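Local coordinates for beta-Ala-His dipeptidase (Homo sapiens, PDB 3DLJ), which hydrolyses Xaa-His dipeptides, above all carnosine and anserine, using two zinc ions per subunit, at residues E249-L254 and G345-K350; K170-G175 and R194-V199; D275-L280 and R354-M359. All blocks are in the same frame, centred on the assembly; numbering follows the deposited sequence.

From the N terminus, contact 2 closes first: strand 168-174 of the six-stranded sheet in the zinc-binding part runs on through helix 184-191, and the loop before strand 201-204 returns to pack on it. Contact 1 opens later, joining helix 250-258 to strand 346-355 across some 90 residues. Before that loop closes, contact 3 opens at 275-280, and it closes at 354-359, so contacts 1 and 3 cross along the chain. They share strand 346-355, one near its start, the other at its end and in the turn beyond: contact 1 fixes a helix on the second sheet, contact 3 a loop on the turn after its strand. Contacts 1 and 2 lie on opposite sides of the chain's centre.

Contact 1 (E249-L254 and G345-K350); sequences EPMADL and GRVIGK
Leu254 N donates to Pro250 O (2.9 Å) in the first turn of helix 250-258, and the four-residue spacing puts the two on the same flank, where both side chains point toward the strand. At the near end, Pro250 CG comes down on Gly345 O at 3.2 Å, a close ring-carbon-to-carbonyl touch; Gly345 N is itself bonded to Asp237 OD1. Val347 meets three helix residues. Its CG2 methyl sits between Pro250 CB (3.8 Å) and Leu254 CD2 (3.7 Å), while CG1 points the other way to Met251 SD at 3.9 Å, that thioether chain lying almost perpendicular to the valine. The segment axes approach to 8.4 Å and run nearly parallel, 18° apart. This is helix-on-sheet packing as in the lid (dimerisation) domain of M20 peptidases: strand 346-355 pairs with strands 216-232 and 324-331, and Ile330 of the latter touches Met251, Leu254 and Val347. A chi1 of -180° swings the Leu254 branch away from its own N and onto the strand, where both methyls spread over the backbone of Gly349, CD2 at 3.5 Å from Gly349 N and CD1 at 3.7 Å from Gly349 CA. A CB on Gly349 would run into CD1. Replacing Leu254 with an alanine would probably open a gap over Gly349 and leave Val347 CG2 without one of its two helix partners. Elsewhere on the helix, the buried Asp253 carboxylate is held by Arg379, Ser381 and Asn383.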
ATOM      1  N   GLU A 249      34.378  -7.365 -12.513  1.00 34.79           N
ATOM      2  CA  GLU A 249      33.273  -8.149 -11.976  1.00 33.33           C
ATOM      3  C   GLU A 249      31.987  -7.327 -11.887  1.00 32.62           C
ATOM      4  O   GLU A 249      31.979  -6.261 -11.259  1.00 32.77           O
ATOM      5  CB  GLU A 249      33.653  -8.726 -10.616  1.00 32.74           C
ATOM      6  CG  GLU A 249      34.885  -9.601 -10.660  1.00 32.42           C
ATOM      7  CD  GLU A 249      35.128 -10.340  -9.343  1.00 34.09           C
ATOM      8  OE1 GLU A 249      36.178 -11.002  -9.218  1.00 35.00           O
ATOM      9  OE2 GLU A 249      34.263 -10.275  -8.430  1.00 35.26           O
ATOM     10  N   PRO A 250      30.903  -7.814 -12.532  1.00 32.19           N
ATOM     11  CA  PRO A 250      29.593  -7.168 -12.443  1.00 32.52           C
ATOM     12  C   PRO A 250      29.226  -6.718 -11.018  1.00 32.63           C
ATOM     13  O   PRO A 250      28.763  -5.591 -10.859  1.00 32.83           O
ATOM     14  CB  PRO A 250      28.635  -8.268 -12.963  1.00 31.95           C
ATOM     15  CG  PRO A 250      29.465  -8.931 -14.018  1.00 30.66           C
ATOM     16  CD  PRO A 250      30.839  -9.017 -13.392  1.00 31.57           C
ATOM     17  N   MET A 251      29.439  -7.576 -10.006  1.00 33.55           N
ATOM     18  CA  MET A 251      29.149  -7.199  -8.600  1.00 34.03           C
ATOM     19  C   MET A 251      29.971  -6.003  -8.107  1.00 34.49           C
ATOM     20  O   MET A 251      29.457  -5.162  -7.359  1.00 35.18           O
ATOM     21  CB  MET A 251      29.342  -8.362  -7.644  1.00 33.17           C
ATOM     22  CG  MET A 251      28.174  -9.303  -7.560  1.00 34.52           C
ATOM     23  SD  MET A 251      26.650  -8.591  -6.907  1.00 38.04           S
ATOM     24  CE  MET A 251      26.955  -8.547  -5.126  1.00 34.40           C
ATOM     25  N   ALA A 252      31.241  -5.926  -8.505  1.00 34.64           N
ATOM     26  CA  ALA A 252      32.086  -4.810  -8.094  1.00 35.03           C
ATOM     27  C   ALA A 252      31.563  -3.475  -8.688  1.00 35.13           C
ATOM     28  O   ALA A 252      31.513  -2.485  -7.986  1.00 36.42           O
ATOM     29  CB  ALA A 252      33.566  -5.067  -8.484  1.00 34.26           C
ATOM     30  N   ASP A 253      31.182  -3.480  -9.972  1.00 34.74           N
ATOM     31  CA  ASP A 253      30.563  -2.343 -10.650  1.00 34.43           C
ATOM     32  C   ASP A 253      29.213  -1.952  -9.998  1.00 33.78           C
ATOM     33  O   ASP A 253      28.981  -0.792  -9.685  1.00 33.81           O
ATOM     34  CB  ASP A 253      30.358  -2.653 -12.151  1.00 34.95           C
ATOM     35  CG  ASP A 253      31.665  -2.708 -12.960  1.00 37.19           C
ATOM     36  OD1 ASP A 253      32.693  -2.162 -12.499  1.00 39.85           O
ATOM     37  OD2 ASP A 253      31.658  -3.304 -14.083  1.00 36.97           O
ATOM     38  N   LEU A 254      28.340  -2.930  -9.780  1.00 32.53           N
ATOM     39  CA  LEU A 254      27.024  -2.662  -9.202  1.00 32.44           C
ATOM     40  C   LEU A 254      27.100  -2.086  -7.804  1.00 31.90           C
ATOM     41  O   LEU A 254      26.417  -1.099  -7.500  1.00 32.95           O
ATOM     42  CB  LEU A 254      26.119  -3.914  -9.250  1.00 32.70           C
ATOM     43  CG  LEU A 254      24.696  -3.794  -8.678  1.00 32.77           C
ATOM     44  CD1 LEU A 254      23.882  -2.692  -9.414  1.00 31.96           C
ATOM     45  CD2 LEU A 254      23.944  -5.127  -8.690  1.00 31.07           C
ATOM     46  N   GLY A 345      27.618 -13.378 -13.280  1.00 31.86           N
ATOM     47  CA  GLY A 345      27.853 -12.811 -14.603  1.00 32.68           C
ATOM     48  C   GLY A 345      26.941 -11.626 -14.911  1.00 33.63           C
ATOM     49  O   GLY A 345      27.318 -10.708 -15.623  1.00 34.32           O
ATOM     50  N   ARG A 346      25.738 -11.629 -14.355  1.00 34.33           N
ATOM     51  CA  ARG A 346      24.759 -10.601 -14.654  1.00 34.79           C
ATOM     52  C   ARG A 346      23.945 -10.343 -13.408  1.00 33.42           C
ATOM     53  O   ARG A 346      23.298 -11.251 -12.865  1.00 33.08           O
ATOM     54  CB  ARG A 346      23.818 -11.096 -15.774  1.00 35.05           C
ATOM     55  CG  ARG A 346      23.176  -9.999 -16.589  1.00 36.47           C
ATOM     56  CD  ARG A 346      22.242 -10.617 -17.654  1.00 38.38           C
ATOM     57  NE  ARG A 346      20.877 -10.652 -17.145  1.00 45.85           N
ATOM     58  CZ  ARG A 346      19.817 -10.231 -17.826  1.00 49.67           C
ATOM     59  NH1 ARG A 346      18.602 -10.278 -17.263  1.00 48.96           N
ATOM     60  NH2 ARG A 346      19.977  -9.771 -19.071  1.00 50.04           N
ATOM     61  N   VAL A 347      23.953  -9.092 -12.977  1.00 32.36           N
ATOM     62  CA  VAL A 347      23.296  -8.698 -11.738  1.00 31.25           C
ATOM     63  C   VAL A 347      22.452  -7.440 -11.957  1.00 31.58           C
ATOM     64  O   VAL A 347      22.771  -6.611 -12.829  1.00 31.72           O
ATOM     65  CB  VAL A 347      24.353  -8.446 -10.625  1.00 31.45           C
ATOM     66  CG1 VAL A 347      24.981  -9.747 -10.192  1.00 29.31           C
ATOM     67  CG2 VAL A 347      25.440  -7.483 -11.138  1.00 28.19           C
ATOM     68  N   ILE A 348      21.373  -7.313 -11.185  1.00 30.74           N
ATOM     69  CA  ILE A 348      20.462  -6.170 -11.275  1.00 30.45           C
ATOM     70  C   ILE A 348      20.243  -5.580  -9.878  1.00 30.37           C
ATOM     71  O   ILE A 348      19.670  -6.232  -8.997  1.00 29.65           O
ATOM     72  CB  ILE A 348      19.053  -6.554 -11.907  1.00 30.75           C
ATOM     73  CG1 ILE A 348      19.206  -7.450 -13.148  1.00 30.45           C
ATOM     74  CG2 ILE A 348      18.246  -5.285 -12.313  1.00 28.85           C
ATOM     75  CD1 ILE A 348      17.895  -7.787 -13.827  1.00 29.91           C
ATOM     76  N   GLY A 349      20.699  -4.350  -9.685  1.00 30.06           N
ATOM     77  CA  GLY A 349      20.450  -3.630  -8.453  1.00 30.51           C
ATOM     78  C   GLY A 349      19.057  -3.027  -8.496  1.00 31.57           C
ATOM     79  O   GLY A 349      18.593  -2.605  -9.552  1.00 32.18           O
ATOM     80  N   LYS A 350      18.393  -2.967  -7.340  1.00 32.43           N
ATOM     81  CA  LYS A 350      17.054  -2.369  -7.226  1.00 31.71           C
ATOM     82  C   LYS A 350      17.027  -1.304  -6.155  1.00 30.84           C
ATOM     83  O   LYS A 350      17.493  -1.513  -5.022  1.00 31.16           O
ATOM     84  CB  LYS A 350      16.006  -3.431  -6.891  1.00 31.62           C
ATOM     85  CG  LYS A 350      16.148  -4.754  -7.643  1.00 33.76           C
ATOM     86  CD  LYS A 350      15.392  -4.806  -8.947  1.00 32.82           C
ATOM     87  CE  LYS A 350      15.727  -6.117  -9.661  1.00 34.60           C
ATOM     88  NZ  LYS A 350      14.693  -7.173  -9.416  1.00 34.99           N
TER

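Contact 2 (K170-G175 and R194-V199); sequences KFIIEG and RFFSGV
Lys170 lies across one face of the Phe195 ring and ends in a hydrogen bond from NZ to Phe195 O (2.9 Å). The ammonium is tilted 24° from the carbonyl plane. The packed part begins at the strand: Lys170 CB touches Phe195 CZ at 3.6 Å, and CD stands 3.9 Å from the ring centroid in a CH-pi contact. Extended beyond CG, the lysine chain slides past the ring, its CD also meeting Val199 CG2 at 3.6 Å. The Phe195 ring, thrown out opposite its own backbone N by a chi1 of -179°, brings CD1 over the centre of the Phe196 ring. That second ring takes Ile172 CD1 at its edge, in plane, 3.7 Å from CZ. Ile172 belongs to the interior of the zinc-binding part: strand 168-174 lies between strands 91-96 and 104-110, and the Ile172 side chain is about 9 Å from that of the zinc ligand His110. On the solvent side the type II turn from Phe196 to Val199 carries exposed Ser197 and Gly198, and Ser197 O stays 4.2 Å from Lys170 NZ, a loose approach. The lysine is used along its whole length: its methylenes lie on the aromatic face, and its charge is met by the Phe195 carbonyl oxygen and, in a cation-pi contact with Lys170 NZ 4.9 Å from the Phe195 ring centroid, by the ring face; both would be expected to favour the charged form.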
ATOM      1  N   LYS A 170     -21.324   1.449  -3.234  1.00 31.61           N
ATOM      2  CA  LYS A 170     -20.686   0.763  -4.319  1.00 31.97           C
ATOM      3  C   LYS A 170     -19.342   0.177  -3.859  1.00 32.44           C
ATOM      4  O   LYS A 170     -18.666   0.720  -2.967  1.00 32.03           O
ATOM      5  CB  LYS A 170     -20.560   1.689  -5.539  1.00 32.26           C
ATOM      6  CG  LYS A 170     -21.901   1.932  -6.246  1.00 32.19           C
ATOM      7  CD  LYS A 170     -21.785   2.639  -7.595  1.00 31.47           C
ATOM      8  CE  LYS A 170     -23.053   2.400  -8.416  1.00 33.29           C
ATOM      9  NZ  LYS A 170     -23.323   3.393  -9.524  1.00 31.16           N
ATOM     10  N   PHE A 171     -18.986  -0.966  -4.443  1.00 33.22           N
ATOM     11  CA  PHE A 171     -17.698  -1.603  -4.154  1.00 33.93           C
ATOM     12  C   PHE A 171     -16.974  -1.824  -5.460  1.00 34.27           C
ATOM     13  O   PHE A 171     -17.563  -2.342  -6.422  1.00 35.21           O
ATOM     14  CB  PHE A 171     -17.873  -2.968  -3.460  1.00 33.78           C
ATOM     15  CG  PHE A 171     -18.899  -2.990  -2.332  1.00 33.44           C
ATOM     16  CD1 PHE A 171     -20.271  -2.995  -2.604  1.00 32.42           C
ATOM     17  CD2 PHE A 171     -18.483  -3.090  -1.009  1.00 34.21           C
ATOM     18  CE1 PHE A 171     -21.206  -3.061  -1.587  1.00 33.37           C
ATOM     19  CE2 PHE A 171     -19.411  -3.158   0.023  1.00 35.25           C
ATOM     20  CZ  PHE A 171     -20.778  -3.136  -0.256  1.00 34.18           C
ATOM     21  N   ILE A 172     -15.713  -1.409  -5.512  1.00 34.87           N
ATOM     22  CA  ILE A 172     -14.785  -1.858  -6.571  1.00 34.90           C
ATOM     23  C   ILE A 172     -13.584  -2.596  -5.939  1.00 35.18           C
ATOM     24  O   ILE A 172     -12.733  -1.973  -5.298  1.00 34.44           O
ATOM     25  CB  ILE A 172     -14.335  -0.703  -7.524  1.00 35.29           C
ATOM     26  CG1 ILE A 172     -13.352  -1.215  -8.580  1.00 34.70           C
ATOM     27  CG2 ILE A 172     -13.748   0.509  -6.750  1.00 35.29           C
ATOM     28  CD1 ILE A 172     -12.928  -0.155  -9.572  1.00 34.95           C
ATOM     29  N   ILE A 173     -13.551  -3.920  -6.090  1.00 34.89           N
ATOM     30  CA  ILE A 173     -12.504  -4.728  -5.468  1.00 35.52           C
ATOM     31  C   ILE A 173     -11.736  -5.514  -6.523  1.00 35.21           C
ATOM     32  O   ILE A 173     -12.327  -6.273  -7.307  1.00 35.47           O
ATOM     33  CB  ILE A 173     -13.060  -5.732  -4.392  1.00 35.45           C
ATOM     34  CG1 ILE A 173     -14.119  -5.100  -3.450  1.00 37.09           C
ATOM     35  CG2 ILE A 173     -11.935  -6.405  -3.648  1.00 34.65           C
ATOM     36  CD1 ILE A 173     -13.654  -3.996  -2.501  1.00 38.28           C
ATOM     37  N   GLU A 174     -10.417  -5.330  -6.534  1.00 35.51           N
ATOM     38  CA  GLU A 174      -9.546  -5.989  -7.510  1.00 35.33           C
ATOM     39  C   GLU A 174      -8.659  -7.036  -6.854  1.00 35.71           C
ATOM     40  O   GLU A 174      -8.570  -7.122  -5.609  1.00 35.07           O
ATOM     41  CB  GLU A 174      -8.684  -4.960  -8.253  1.00 35.58           C
ATOM     42  CG  GLU A 174      -7.624  -4.258  -7.401  1.00 35.21           C
ATOM     43  CD  GLU A 174      -6.466  -3.705  -8.229  1.00 35.95           C
ATOM     44  OE1 GLU A 174      -6.201  -4.240  -9.326  1.00 37.44           O
ATOM     45  OE2 GLU A 174      -5.809  -2.743  -7.779  1.00 37.81           O
ATOM     46  N   GLY A 175      -8.004  -7.827  -7.704  1.00 35.64           N
ATOM     47  CA  GLY A 175      -7.083  -8.843  -7.252  1.00 36.10           C
ATOM     48  C   GLY A 175      -5.657  -8.712  -7.776  1.00 36.54           C
ATOM     49  O   GLY A 175      -4.930  -9.707  -7.806  1.00 36.51           O
ATOM     50  N   ARG A 194     -20.259   5.345 -16.208  1.00 43.33           N
ATOM     51  CA  ARG A 194     -21.143   4.189 -16.236  1.00 42.96           C
ATOM     52  C   ARG A 194     -21.371   3.736 -14.792  1.00 42.14           C
ATOM     53  O   ARG A 194     -22.334   4.166 -14.170  1.00 42.30           O
ATOM     54  CB  ARG A 194     -20.553   3.098 -17.140  1.00 43.23           C
ATOM     55  CG  ARG A 194     -21.575   2.265 -17.904  1.00 44.22           C
ATOM     56  CD  ARG A 194     -20.926   1.619 -19.136  1.00 45.63           C
ATOM     57  N   PHE A 195     -20.468   2.921 -14.250  1.00 41.43           N
ATOM     58  CA  PHE A 195     -20.495   2.546 -12.832  1.00 40.74           C
ATOM     59  C   PHE A 195     -20.206   3.737 -11.898  1.00 40.52           C
ATOM     60  O   PHE A 195     -20.765   3.816 -10.795  1.00 40.36           O
ATOM     61  CB  PHE A 195     -19.502   1.407 -12.564  1.00 40.14           C
ATOM     62  CG  PHE A 195     -19.463   0.931 -11.123  1.00 39.40           C
ATOM     63  CD1 PHE A 195     -18.531   1.462 -10.220  1.00 38.04           C
ATOM     64  CD2 PHE A 195     -20.329  -0.079 -10.678  1.00 37.65           C
ATOM     65  CE1 PHE A 195     -18.481   1.015  -8.895  1.00 36.54           C
ATOM     66  CE2 PHE A 195     -20.268  -0.542  -9.358  1.00 35.47           C
ATOM     67  CZ  PHE A 195     -19.349   0.004  -8.471  1.00 36.10           C
ATOM     68  N   PHE A 196     -19.347   4.655 -12.339  1.00 40.14           N
ATOM     69  CA  PHE A 196     -18.937   5.777 -11.493  1.00 40.07           C
ATOM     70  C   PHE A 196     -19.802   7.015 -11.669  1.00 40.25           C
ATOM     71  O   PHE A 196     -19.599   8.030 -10.991  1.00 40.25           O
ATOM     72  CB  PHE A 196     -17.446   6.093 -11.670  1.00 39.70           C
ATOM     73  CG  PHE A 196     -16.544   5.009 -11.137  1.00 39.66           C
ATOM     74  CD1 PHE A 196     -15.922   4.112 -12.007  1.00 37.98           C
ATOM     75  CD2 PHE A 196     -16.346   4.864  -9.755  1.00 38.78           C
ATOM     76  CE1 PHE A 196     -15.100   3.095 -11.510  1.00 39.85           C
ATOM     77  CE2 PHE A 196     -15.538   3.843  -9.244  1.00 39.35           C
ATOM     78  CZ  PHE A 196     -14.907   2.956 -10.127  1.00 39.27           C
ATOM     79  N   SER A 197     -20.772   6.913 -12.577  1.00 40.40           N
ATOM     80  CA  SER A 197     -21.749   7.963 -12.812  1.00 40.32           C
ATOM     81  C   SER A 197     -22.560   8.158 -11.527  1.00 40.66           C
ATOM     82  O   SER A 197     -23.271   7.252 -11.080  1.00 40.25           O
ATOM     83  CB  SER A 197     -22.650   7.582 -14.006  1.00 40.43           C
ATOM     84  OG  SER A 197     -23.641   8.566 -14.292  1.00 40.17           O
ATOM     85  N   GLY A 198     -22.420   9.327 -10.912  1.00 41.06           N
ATOM     86  CA  GLY A 198     -23.198   9.641  -9.711  1.00 41.47           C
ATOM     87  C   GLY A 198     -22.673   9.111  -8.381  1.00 41.51           C
ATOM     88  O   GLY A 198     -23.329   9.282  -7.342  1.00 41.69           O
ATOM     89  N   VAL A 199     -21.513   8.453  -8.405  1.00 41.18           N
ATOM     90  CA  VAL A 199     -20.779   8.131  -7.181  1.00 41.06           C
ATOM     91  C   VAL A 199     -20.319   9.464  -6.564  1.00 41.58           C
ATOM     92  O   VAL A 199     -19.634  10.256  -7.214  1.00 41.27           O
ATOM     93  CB  VAL A 199     -19.555   7.187  -7.473  1.00 41.17           C
ATOM     94  CG1 VAL A 199     -18.638   7.066  -6.266  1.00 39.47           C
ATOM     95  CG2 VAL A 199     -20.030   5.820  -7.927  1.00 40.32           C
TER

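Contact 3 (D275-L280 and R354-M359); sequences DEVVPL and RLVPHM
Val277 puts one methyl on each of two residues of the opposite segment: CG1 meets Val356 CG2 at 3.9 Å, and CG2 runs alongside Met359, 4.2 Å from SD. Met359 N donates to Val356 O at 2.8 Å, which closes a turn over 356-359 and brings valine and methionine to the same apolar patch; a weak hydrogen bond from Val356 N to Met359 SD (3.6 Å) accompanies it. Next outward, Val278 lays CG1 over a face of the His358 ring, 3.7 Å from the centroid and 25° off the normal. The methyl is shifted toward the ND1 side of the ring. Val278 CG1 lies anti to the carbonyl carbon (chi1 -64°), and from there it also brushes Pro357 CB. At the polar edge, one peptide group of 354-359 supplies both polar partners. The bond between Pro357 and His358 is cis, a rare geometry before a residue other than proline, and it turns the carbonyl and the N-H of one peptide to the same side. Both are used by 275-280: His358 N donates to Glu276 O (2.8 Å), and Val278 N donates almost straight to Pro357 O (3.0 Å, 170°). Beside them Glu276 CB rests against His358 O, and Glu276 and His358, both exposed, lie at the outer margin. The contact joins the loop leading into helix 282-289 to the turn between strand 346-355 and helix 361-377, whose Val364 touches Met359. Pro323, just ahead of strand 324-331, meets Val356 and Met359, and Arg321 NH2 bonds to Val278 O.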
ATOM      1  N   ASP A 275      16.440  20.088  -6.517  1.00 31.57           N
ATOM      2  CA  ASP A 275      16.143  21.300  -7.251  1.00 32.64           C
ATOM      3  C   ASP A 275      14.703  21.775  -7.122  1.00 32.24           C
ATOM      4  O   ASP A 275      14.464  22.965  -6.890  1.00 32.15           O
ATOM      5  CB  ASP A 275      16.492  21.120  -8.722  1.00 33.04           C
ATOM      6  CG  ASP A 275      17.980  21.085  -8.964  1.00 35.93           C
ATOM      7  OD1 ASP A 275      18.789  21.308  -8.020  1.00 35.82           O
ATOM      8  OD2 ASP A 275      18.326  20.843 -10.134  1.00 40.48           O
ATOM      9  N   GLU A 276      13.767  20.843  -7.262  1.00 32.29           N
ATOM     10  CA  GLU A 276      12.355  21.168  -7.363  1.00 33.61           C
ATOM     11  C   GLU A 276      11.496  20.823  -6.140  1.00 32.40           C
ATOM     12  O   GLU A 276      10.268  20.974  -6.194  1.00 32.14           O
ATOM     13  CB  GLU A 276      11.756  20.569  -8.652  1.00 33.33           C
ATOM     14  CG  GLU A 276      12.406  21.097  -9.947  1.00 36.63           C
ATOM     15  CD  GLU A 276      11.571  20.795 -11.187  1.00 38.36           C
ATOM     16  OE1 GLU A 276      10.628  21.588 -11.483  1.00 43.97           O
ATOM     17  OE2 GLU A 276      11.854  19.765 -11.862  1.00 43.57           O
ATOM     18  N   VAL A 277      12.118  20.375  -5.043  1.00 31.75           N
ATOM     19  CA  VAL A 277      11.379  20.149  -3.781  1.00 31.04           C
ATOM     20  C   VAL A 277      10.833  21.484  -3.286  1.00 31.76           C
ATOM     21  O   VAL A 277      11.574  22.464  -3.252  1.00 31.79           O
ATOM     22  CB  VAL A 277      12.263  19.492  -2.669  1.00 31.51           C
ATOM     23  CG1 VAL A 277      11.428  19.188  -1.410  1.00 28.68           C
ATOM     24  CG2 VAL A 277      12.973  18.219  -3.179  1.00 28.05           C
ATOM     25  N   VAL A 278       9.551  21.561  -2.918  1.00 32.43           N
ATOM     26  CA  VAL A 278       9.030  22.867  -2.458  1.00 33.09           C
ATOM     27  C   VAL A 278       9.764  23.345  -1.200  1.00 32.89           C
ATOM     28  O   VAL A 278      10.066  22.527  -0.317  1.00 32.82           O
ATOM     29  CB  VAL A 278       7.488  22.934  -2.234  1.00 32.96           C
ATOM     30  CG1 VAL A 278       6.752  22.735  -3.543  1.00 35.14           C
ATOM     31  CG2 VAL A 278       7.027  21.958  -1.203  1.00 33.49           C
ATOM     32  N   PRO A 279      10.045  24.662  -1.120  1.00 32.48           N
ATOM     33  CA  PRO A 279      10.724  25.208   0.054  1.00 32.83           C
ATOM     34  C   PRO A 279       9.887  25.023   1.314  1.00 32.89           C
ATOM     35  O   PRO A 279       8.675  25.237   1.285  1.00 32.93           O
ATOM     36  CB  PRO A 279      10.857  26.713  -0.268  1.00 32.25           C
ATOM     37  CG  PRO A 279      10.684  26.825  -1.730  1.00 32.36           C
ATOM     38  CD  PRO A 279       9.730  25.717  -2.107  1.00 32.84           C
ATOM     39  N   LEU A 280      10.536  24.602   2.395  1.00 33.33           N
ATOM     40  CA  LEU A 280       9.912  24.569   3.710  1.00 33.62           C
ATOM     41  C   LEU A 280       9.594  25.990   4.169  1.00 34.30           C
ATOM     42  O   LEU A 280      10.472  26.871   4.110  1.00 35.01           O
ATOM     43  CB  LEU A 280      10.832  23.875   4.720  1.00 33.24           C
ATOM     44  CG  LEU A 280      10.260  23.602   6.110  1.00 32.60           C
ATOM     45  CD1 LEU A 280       8.916  22.886   6.048  1.00 28.47           C
ATOM     46  CD2 LEU A 280      11.263  22.818   6.947  1.00 33.21           C
ATOM     47  N   ARG A 354      11.371   7.966  -3.389  1.00 30.75           N
ATOM     48  CA  ARG A 354      10.068   8.510  -3.099  1.00 29.92           C
ATOM     49  C   ARG A 354      10.034   9.965  -3.481  1.00 29.91           C
ATOM     50  O   ARG A 354      10.968  10.722  -3.199  1.00 30.64           O
ATOM     51  CB  ARG A 354       9.736   8.294  -1.629  1.00 30.09           C
ATOM     52  CG  ARG A 354       9.725   6.819  -1.242  1.00 30.07           C
ATOM     53  CD  ARG A 354       8.429   6.106  -1.672  1.00 32.56           C
ATOM     54  NE  ARG A 354       8.461   4.666  -1.368  1.00 34.69           N
ATOM     55  CZ  ARG A 354       7.497   3.792  -1.684  1.00 35.86           C
ATOM     56  NH1 ARG A 354       7.634   2.510  -1.358  1.00 34.65           N
ATOM     57  NH2 ARG A 354       6.396   4.196  -2.320  1.00 34.86           N
ATOM     58  N   LEU A 355       8.970  10.362  -4.169  1.00 29.59           N
ATOM     59  CA  LEU A 355       8.915  11.693  -4.732  1.00 29.11           C
ATOM     60  C   LEU A 355       7.928  12.567  -3.981  1.00 29.05           C
ATOM     61  O   LEU A 355       6.927  12.083  -3.470  1.00 28.84           O
ATOM     62  CB  LEU A 355       8.580  11.639  -6.213  1.00 29.31           C
ATOM     63  CG  LEU A 355       9.352  10.635  -7.078  1.00 29.66           C
ATOM     64  CD1 LEU A 355       8.881  10.752  -8.539  1.00 30.40           C
ATOM     65  CD2 LEU A 355      10.826  10.890  -7.013  1.00 30.42           C
ATOM     66  N   VAL A 356       8.244  13.858  -3.910  1.00 28.73           N
ATOM     67  CA  VAL A 356       7.428  14.835  -3.212  1.00 28.77           C
ATOM     68  C   VAL A 356       7.252  16.075  -4.121  1.00 29.05           C
ATOM     69  O   VAL A 356       8.003  16.256  -5.078  1.00 29.16           O
ATOM     70  CB  VAL A 356       8.070  15.244  -1.843  1.00 28.65           C
ATOM     71  CG1 VAL A 356       8.244  14.028  -0.950  1.00 27.59           C
ATOM     72  CG2 VAL A 356       9.411  15.967  -2.052  1.00 26.44           C
ATOM     73  N   PRO A 357       6.231  16.902  -3.853  1.00 29.38           N
ATOM     74  CA  PRO A 357       6.120  18.193  -4.533  1.00 29.53           C
ATOM     75  C   PRO A 357       7.404  19.028  -4.408  1.00 30.21           C
ATOM     76  O   PRO A 357       7.966  19.099  -3.315  1.00 30.25           O
ATOM     77  CB  PRO A 357       4.966  18.881  -3.798  1.00 28.80           C
ATOM     78  CG  PRO A 357       4.175  17.790  -3.189  1.00 28.97           C
ATOM     79  CD  PRO A 357       5.091  16.638  -2.947  1.00 29.55           C
ATOM     80  N   HIS A 358       7.879  19.646  -5.495  1.00 30.54           N
ATOM     81  CA  HIS A 358       7.283  19.563  -6.831  1.00 31.33           C
ATOM     82  C   HIS A 358       8.122  18.771  -7.842  1.00 31.25           C
ATOM     83  O   HIS A 358       8.332  19.233  -8.953  1.00 31.05           O
ATOM     84  CB  HIS A 358       7.039  20.972  -7.387  1.00 31.70           C
ATOM     85  CG  HIS A 358       5.736  21.562  -6.960  1.00 34.14           C
ATOM     86  ND1 HIS A 358       5.571  22.909  -6.714  1.00 35.91           N
ATOM     87  CD2 HIS A 358       4.537  20.979  -6.707  1.00 35.55           C
ATOM     88  CE1 HIS A 358       4.322  23.133  -6.339  1.00 36.98           C
ATOM     89  NE2 HIS A 358       3.675  21.978  -6.323  1.00 36.57           N
ATOM     90  N   MET A 359       8.584  17.579  -7.463  1.00 31.23           N
ATOM     91  CA  MET A 359       9.499  16.803  -8.320  1.00 30.92           C
ATOM     92  C   MET A 359       8.860  16.232  -9.612  1.00 31.41           C
ATOM     93  O   MET A 359       7.792  15.633  -9.581  1.00 30.52           O
ATOM     94  CB  MET A 359      10.173  15.677  -7.508  1.00 30.03           C
ATOM     95  CG  MET A 359      10.931  16.161  -6.251  1.00 29.32           C
ATOM     96  SD  MET A 359      11.490  14.834  -5.151  1.00 29.37           S
ATOM     97  CE  MET A 359      12.953  14.258  -6.042  1.00 24.52           C
TER